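Putative hydrolase (Bacteroides ovatus, PDB 4HBS) is of unknown function but folds as a five-bladed beta-propeller and is probably a hydrolase, perhaps acting on carbohydrates as do many relatives of its clan. Local coordinates at residues D319-R324 and Q335-T340; Y244-A249 and S293-P298. All blocks are in the same frame, centred on the assembly; numbering follows the deposited sequence.

Interaction 1. Residues D319-R324 and Q335-T340; sequences DVLMFR and QKTLFT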
loop_
_atom_site.group_PDB
_atom_site.type_symbol
_atom_site.label_atom_id
_atom_site.label_comp_id
_atom_site.label_asym_id
_atom_site.label_seq_id
_atom_site.Cartn_x
_atom_site.Cartn_y
_atom_site.Cartn_z
ATOM N N ASP A 319 -13.801 -7.002 6.858
ATOM C CA ASP A 319 -14.459 -7.253 5.560
ATOM C C ASP A 319 -13.794 -6.431 4.434
ATOM O O ASP A 319 -13.716 -5.211 4.537
ATOM C CB ASP A 319 -15.980 -6.942 5.607
ATOM C CG ASP A 319 -16.852 -7.925 6.392
ATOM O OD1 ASP A 319 -16.334 -8.994 6.795
ATOM O OD2 ASP A 319 -18.062 -7.634 6.580
ATOM N N VAL A 320 -13.285 -7.119 3.387
ATOM C CA VAL A 320 -12.683 -6.494 2.199
ATOM C C VAL A 320 -13.814 -6.297 1.218
ATOM O O VAL A 320 -14.418 -7.286 0.804
ATOM C CB VAL A 320 -11.555 -7.367 1.611
ATOM C CG1 VAL A 320 -11.018 -6.767 0.311
ATOM C CG2 VAL A 320 -10.441 -7.553 2.634
ATOM N N LEU A 321 -14.129 -5.040 0.870
ATOM C CA LEU A 321 -15.257 -4.707 -0.000
ATOM C C LEU A 321 -14.881 -4.563 -1.453
ATOM O O LEU A 321 -13.744 -4.228 -1.770
ATOM C CB LEU A 321 -15.886 -3.387 0.454
ATOM C CG LEU A 321 -16.268 -3.309 1.917
ATOM C CD1 LEU A 321 -16.920 -1.988 2.211
ATOM C CD2 LEU A 321 -17.168 -4.470 2.322
HETATM N N MSE A 322 -15.868 -4.766 -2.341
HETATM C CA MSE A 322 -15.691 -4.585 -3.771
HETATM C C MSE A 322 -16.909 -3.887 -4.359
HETATM O O MSE A 322 -18.040 -4.245 -4.019
HETATM C CB MSE A 322 -15.446 -5.911 -4.491
HETATM C CG MSE A 322 -15.048 -5.710 -5.964
HETATM SE SE MSE A 322 -14.807 -7.323 -6.973
HETATM C CE MSE A 322 -13.169 -7.736 -6.345
ATOM N N PHE A 323 -16.665 -2.903 -5.257
ATOM C CA PHE A 323 -17.686 -2.140 -5.999
ATOM C C PHE A 323 -17.335 -2.164 -7.461
ATOM O O PHE A 323 -16.175 -2.403 -7.791
ATOM C CB PHE A 323 -17.748 -0.678 -5.536
ATOM C CG PHE A 323 -17.796 -0.455 -4.051
ATOM C CD1 PHE A 323 -16.650 -0.560 -3.279
ATOM C CD2 PHE A 323 -18.978 -0.078 -3.428
ATOM C CE1 PHE A 323 -16.689 -0.332 -1.904
ATOM C CE2 PHE A 323 -19.012 0.165 -2.058
ATOM C CZ PHE A 323 -17.865 0.039 -1.304
ATOM N N ARG A 324 -18.288 -1.845 -8.340
ATOM C CA ARG A 324 -18.012 -1.798 -9.772
ATOM C C ARG A 324 -18.606 -0.550 -10.428
ATOM O O ARG A 324 -19.566 0.025 -9.916
ATOM C CB ARG A 324 -18.537 -3.061 -10.472
ATOM C CG ARG A 324 -20.032 -3.313 -10.295
ATOM C CD ARG A 324 -20.527 -4.298 -11.319
ATOM N NE ARG A 324 -21.945 -4.598 -11.162
ATOM C CZ ARG A 324 -22.593 -5.544 -11.842
ATOM N NH1 ARG A 324 -21.949 -6.289 -12.741
ATOM N NH2 ARG A 324 -23.887 -5.757 -11.628
ATOM N N GLN A 335 -22.087 -2.877 -3.832
ATOM C CA GLN A 335 -21.064 -3.286 -2.880
ATOM C C GLN A 335 -21.185 -4.775 -2.651
ATOM O O GLN A 335 -22.299 -5.302 -2.638
ATOM C CB GLN A 335 -21.228 -2.534 -1.555
ATOM C CG GLN A 335 -20.148 -2.803 -0.498
ATOM C CD GLN A 335 -20.549 -2.136 0.796
ATOM O OE1 GLN A 335 -20.587 -0.907 0.889
ATOM N NE2 GLN A 335 -20.968 -2.919 1.788
ATOM N N LYS A 336 -20.055 -5.454 -2.517
ATOM C CA LYS A 336 -19.999 -6.888 -2.224
ATOM C C LYS A 336 -18.908 -7.117 -1.193
ATOM O O LYS A 336 -17.968 -6.329 -1.143
ATOM C CB LYS A 336 -19.683 -7.698 -3.497
ATOM C CG LYS A 336 -20.715 -7.616 -4.616
ATOM C CD LYS A 336 -21.801 -8.615 -4.439
ATOM C CE LYS A 336 -22.988 -8.322 -5.303
ATOM N NZ LYS A 336 -23.856 -9.515 -5.439
ATOM N N THR A 337 -19.007 -8.165 -0.378
ATOM C CA THR A 337 -17.941 -8.495 0.558
ATOM C C THR A 337 -17.115 -9.578 -0.132
ATOM O O THR A 337 -17.612 -10.684 -0.368
ATOM C CB THR A 337 -18.491 -8.875 1.923
ATOM O OG1 THR A 337 -19.141 -7.725 2.462
ATOM C CG2 THR A 337 -17.412 -9.309 2.878
ATOM N N LEU A 338 -15.879 -9.227 -0.533
ATOM C CA LEU A 338 -14.973 -10.151 -1.219
ATOM C C LEU A 338 -14.615 -11.283 -0.275
ATOM O O LEU A 338 -14.834 -12.453 -0.597
ATOM C CB LEU A 338 -13.733 -9.399 -1.695
ATOM C CG LEU A 338 -12.816 -10.125 -2.643
ATOM C CD1 LEU A 338 -13.521 -10.468 -3.930
ATOM C CD2 LEU A 338 -11.568 -9.289 -2.925
ATOM N N PHE A 339 -14.175 -10.929 0.928
ATOM C CA PHE A 339 -13.891 -11.878 1.997
ATOM C C PHE A 339 -13.624 -11.136 3.313
ATOM O O PHE A 339 -13.512 -9.913 3.320
ATOM C CB PHE A 339 -12.720 -12.795 1.633
ATOM C CG PHE A 339 -11.335 -12.210 1.761
ATOM C CD1 PHE A 339 -10.838 -11.345 0.795
ATOM C CD2 PHE A 339 -10.479 -12.621 2.779
ATOM C CE1 PHE A 339 -9.530 -10.855 0.880
ATOM C CE2 PHE A 339 -9.159 -12.168 2.833
ATOM C CZ PHE A 339 -8.694 -11.288 1.885
ATOM N N THR A 340 -13.526 -11.884 4.408
ATOM C CA THR A 340 -13.277 -11.353 5.746
ATOM C C THR A 340 -11.895 -11.760 6.198
ATOM O O THR A 340 -11.590 -12.947 6.210
ATOM C CB THR A 340 -14.335 -11.844 6.699
ATOM O OG1 THR A 340 -15.611 -11.546 6.136
ATOM C CG2 THR A 340 -14.224 -11.194 8.051
#
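Thr340 gives its OG1 proton to Asp319 OD1 at 2.7 Å, meeting the oxygen on its anti side and 34° out of the carboxylate plane. Both side chains rise from the same face of an antiparallel pair, and Asp319, with CG beside its own backbone N (chi1 -72°), brings the acid to the hydroxyl. An alanine in place of Asp319 would probably leave the Thr340 hydroxyl without this acceptor and remove part of the surface against which the Thr337 methyl lies. The main chains are joined by four hydrogen bonds. Met322 and Lys336 exchange two, whereas Val320 faces two residues, its O accepting from Leu338 N at 2.8 Å and its N-H going to Phe339 O in a nearly straight bond (173°). One residue is thus inserted opposite Val320, and Leu338 there takes helical backbone angles, as in a classic beta bulge. Apolar side chains suit the buried face: Val320 CG2 lies over one face of the Phe339 ring, 4.3 Å from its centroid, while CG1 meets Leu338 CD2 at 4.1 Å. The bent end of selenomethionine Met322 brings CE within 3.7 Å of Leu338 CD1, and Leu371 touches both residues. Further along the strands, near Leu321, the extended Gln335 chain runs beside Phe323, CB lying 3.5 Å from ring atom CE2, with amide and ring nearly perpendicular; its OE1 probably bonds to Ser293. Here is a beta hairpin, strands 319-325 and 333-340, forming the outer half of a four-stranded propeller blade.

Interaction 2. Residues Y244-A249 and S293-P298; sequences YKVAVA and SACSMP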
loop_
_atom_site.group_PDB
_atom_site.type_symbol
_atom_site.label_atom_id
_atom_site.label_comp_id
_atom_site.label_asym_id
_atom_site.label_seq_id
_atom_site.Cartn_x
_atom_site.Cartn_y
_atom_site.Cartn_z
ATOM N N TYR A 244 -14.268 8.204 5.066
ATOM C CA TYR A 244 -14.683 7.025 4.311
ATOM C C TYR A 244 -15.520 7.338 3.037
ATOM O O TYR A 244 -16.238 6.462 2.554
ATOM C CB TYR A 244 -15.422 6.052 5.228
ATOM C CG TYR A 244 -14.612 5.668 6.442
ATOM C CD1 TYR A 244 -13.598 4.721 6.356
ATOM C CD2 TYR A 244 -14.815 6.294 7.668
ATOM C CE1 TYR A 244 -12.821 4.384 7.466
ATOM C CE2 TYR A 244 -14.052 5.962 8.788
ATOM C CZ TYR A 244 -13.027 5.033 8.674
ATOM O OH TYR A 244 -12.282 4.668 9.782
ATOM N N LYS A 245 -15.362 8.549 2.457
ATOM C CA LYS A 245 -16.015 8.952 1.203
ATOM C C LYS A 245 -14.923 8.987 0.180
ATOM O O LYS A 245 -13.894 9.589 0.460
ATOM C CB LYS A 245 -16.716 10.305 1.348
ATOM C CG LYS A 245 -18.060 10.169 2.045
ATOM C CD LYS A 245 -18.443 11.374 2.884
ATOM C CE LYS A 245 -19.421 11.011 3.975
ATOM N NZ LYS A 245 -18.735 10.481 5.193
ATOM N N VAL A 246 -15.097 8.300 -0.976
ATOM C CA VAL A 246 -14.056 8.182 -2.009
ATOM C C VAL A 246 -14.197 9.268 -3.050
ATOM O O VAL A 246 -15.192 9.281 -3.765
ATOM C CB VAL A 246 -14.089 6.797 -2.698
ATOM C CG1 VAL A 246 -12.960 6.663 -3.715
ATOM C CG2 VAL A 246 -14.035 5.668 -1.679
ATOM N N ALA A 247 -13.192 10.155 -3.169
ATOM C CA ALA A 247 -13.159 11.226 -4.177
ATOM C C ALA A 247 -12.075 10.899 -5.209
ATOM O O ALA A 247 -11.151 10.154 -4.903
ATOM C CB ALA A 247 -12.883 12.560 -3.508
ATOM N N VAL A 248 -12.183 11.449 -6.413
ATOM C CA VAL A 248 -11.224 11.173 -7.489
ATOM C C VAL A 248 -10.765 12.468 -8.216
ATOM O O VAL A 248 -11.527 13.433 -8.358
ATOM C CB VAL A 248 -11.827 10.152 -8.500
ATOM C CG1 VAL A 248 -13.061 10.717 -9.203
ATOM C CG2 VAL A 248 -10.790 9.684 -9.522
ATOM N N ALA A 249 -9.498 12.449 -8.660
ATOM C CA ALA A 249 -8.857 13.487 -9.468
ATOM C C ALA A 249 -8.133 12.790 -10.604
ATOM O O ALA A 249 -8.060 11.560 -10.582
ATOM C CB ALA A 249 -7.883 14.295 -8.630
ATOM N N SER A 293 -22.386 3.539 1.718
ATOM C CA SER A 293 -21.165 2.752 1.792
ATOM C C SER A 293 -20.047 3.580 2.314
ATOM O O SER A 293 -20.033 4.801 2.158
ATOM C CB SER A 293 -20.783 2.230 0.418
ATOM O OG SER A 293 -21.745 1.303 -0.056
ATOM N N ALA A 294 -19.081 2.905 2.903
ATOM C CA ALA A 294 -17.887 3.505 3.475
ATOM C C ALA A 294 -16.736 2.589 3.204
ATOM O O ALA A 294 -16.919 1.372 3.228
ATOM C CB ALA A 294 -18.076 3.688 4.963
ATOM N N CYS A 295 -15.583 3.134 2.855
ATOM C CA CYS A 295 -14.412 2.304 2.604
ATOM C C CYS A 295 -13.137 3.147 2.698
ATOM O O CYS A 295 -13.206 4.373 2.591
ATOM C CB CYS A 295 -14.532 1.586 1.254
ATOM S SG CYS A 295 -13.375 2.155 -0.018
ATOM N N SER A 296 -11.987 2.491 2.907
ATOM C CA SER A 296 -10.688 3.164 2.995
ATOM C C SER A 296 -9.672 2.492 2.066
ATOM O O SER A 296 -9.766 1.290 1.805
ATOM C CB SER A 296 -10.177 3.158 4.430
ATOM O OG SER A 296 -9.898 1.838 4.862
HETATM N N MSE A 297 -8.690 3.274 1.590
HETATM C CA MSE A 297 -7.652 2.821 0.668
HETATM C C MSE A 297 -8.287 2.123 -0.549
HETATM O O MSE A 297 -8.066 0.934 -0.765
HETATM C CB MSE A 297 -6.612 1.902 1.384
HETATM C CG MSE A 297 -5.490 2.667 2.053
HETATM SE SE MSE A 297 -4.517 3.794 0.813
HETATM C CE MSE A 297 -3.702 5.040 2.066
ATOM N N PRO A 298 -9.128 2.837 -1.321
ATOM C CA PRO A 298 -9.774 2.203 -2.479
ATOM C C PRO A 298 -8.780 1.966 -3.600
ATOM O O PRO A 298 -8.064 2.889 -3.971
ATOM C CB PRO A 298 -10.828 3.229 -2.879
ATOM C CG PRO A 298 -10.246 4.518 -2.492
ATOM C CD PRO A 298 -9.517 4.254 -1.207
#
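Tyr244 and Val246 reach the loop 293-298 at two separate places, one flanking its start and the other meeting it near the corner at Met297. At Tyr244 the ring stands with CD1 directed at the backbone of Cys295, whose O lies almost level with the ring, at its rim, 3.8 Å from CD1. Because CG sits beside the backbone N (chi1 -55°), the ring is carried past Ala294, whose small methyl lets the two CB atoms approach to 3.6 Å. Between the main chains, Cys295 N makes a weak hydrogen bond of 3.4 Å to Tyr244 O, supplemented by CA-H...O contacts from Ala294 CA to Tyr244 O and from Tyr244 CA to Cys295 O. Val246 sends its CB toward the loop, and its two methyls make the contact. CG1, anti to the backbone N, lies 3.7 Å from Pro298 CG, the two side chains running antiparallel alongside one another. CG2 lies between that proline atom and Cys295 SG, 3.9 Å from the sulfur, so a branched residue spans sulfur and proline ring, both apolar surfaces suited to a buried seam. Trp315 makes an edge-to-face ring contact with Tyr244. Val246 lies near the start of strand 245-251, in the sheet that also holds strand 236-242, whereas Pro298 starts strand 298-303 of the following sheet. Met309 from strand 306-312 touches Val246, Cys295 and Pro298 together, and Thr241 from strand 236-242 touches Val246 and Pro298, closing the seam between neighbouring blades.

Both segments of interaction 2 precede those of interaction 1 in the sequence, and their centres lie 13 Å apart on the same side of the molecule. Interaction 1 lies within one blade, between strands 319-325 and 333-340; interaction 2 joins the preceding blade, through 244-249, to the loop that enters strand 298-303 of that same later blade. The two meet directly, through the probable Ser293-Gln335 bond and where Leu321 CD1 packs on Ala294 O. Entry loop, outer hairpin and adjacent blade are thereby tied together. Glycerol, probably from the crystallisation liquor, is bound at Gln335 NE2 and at Ala294 O and may mark a pocket.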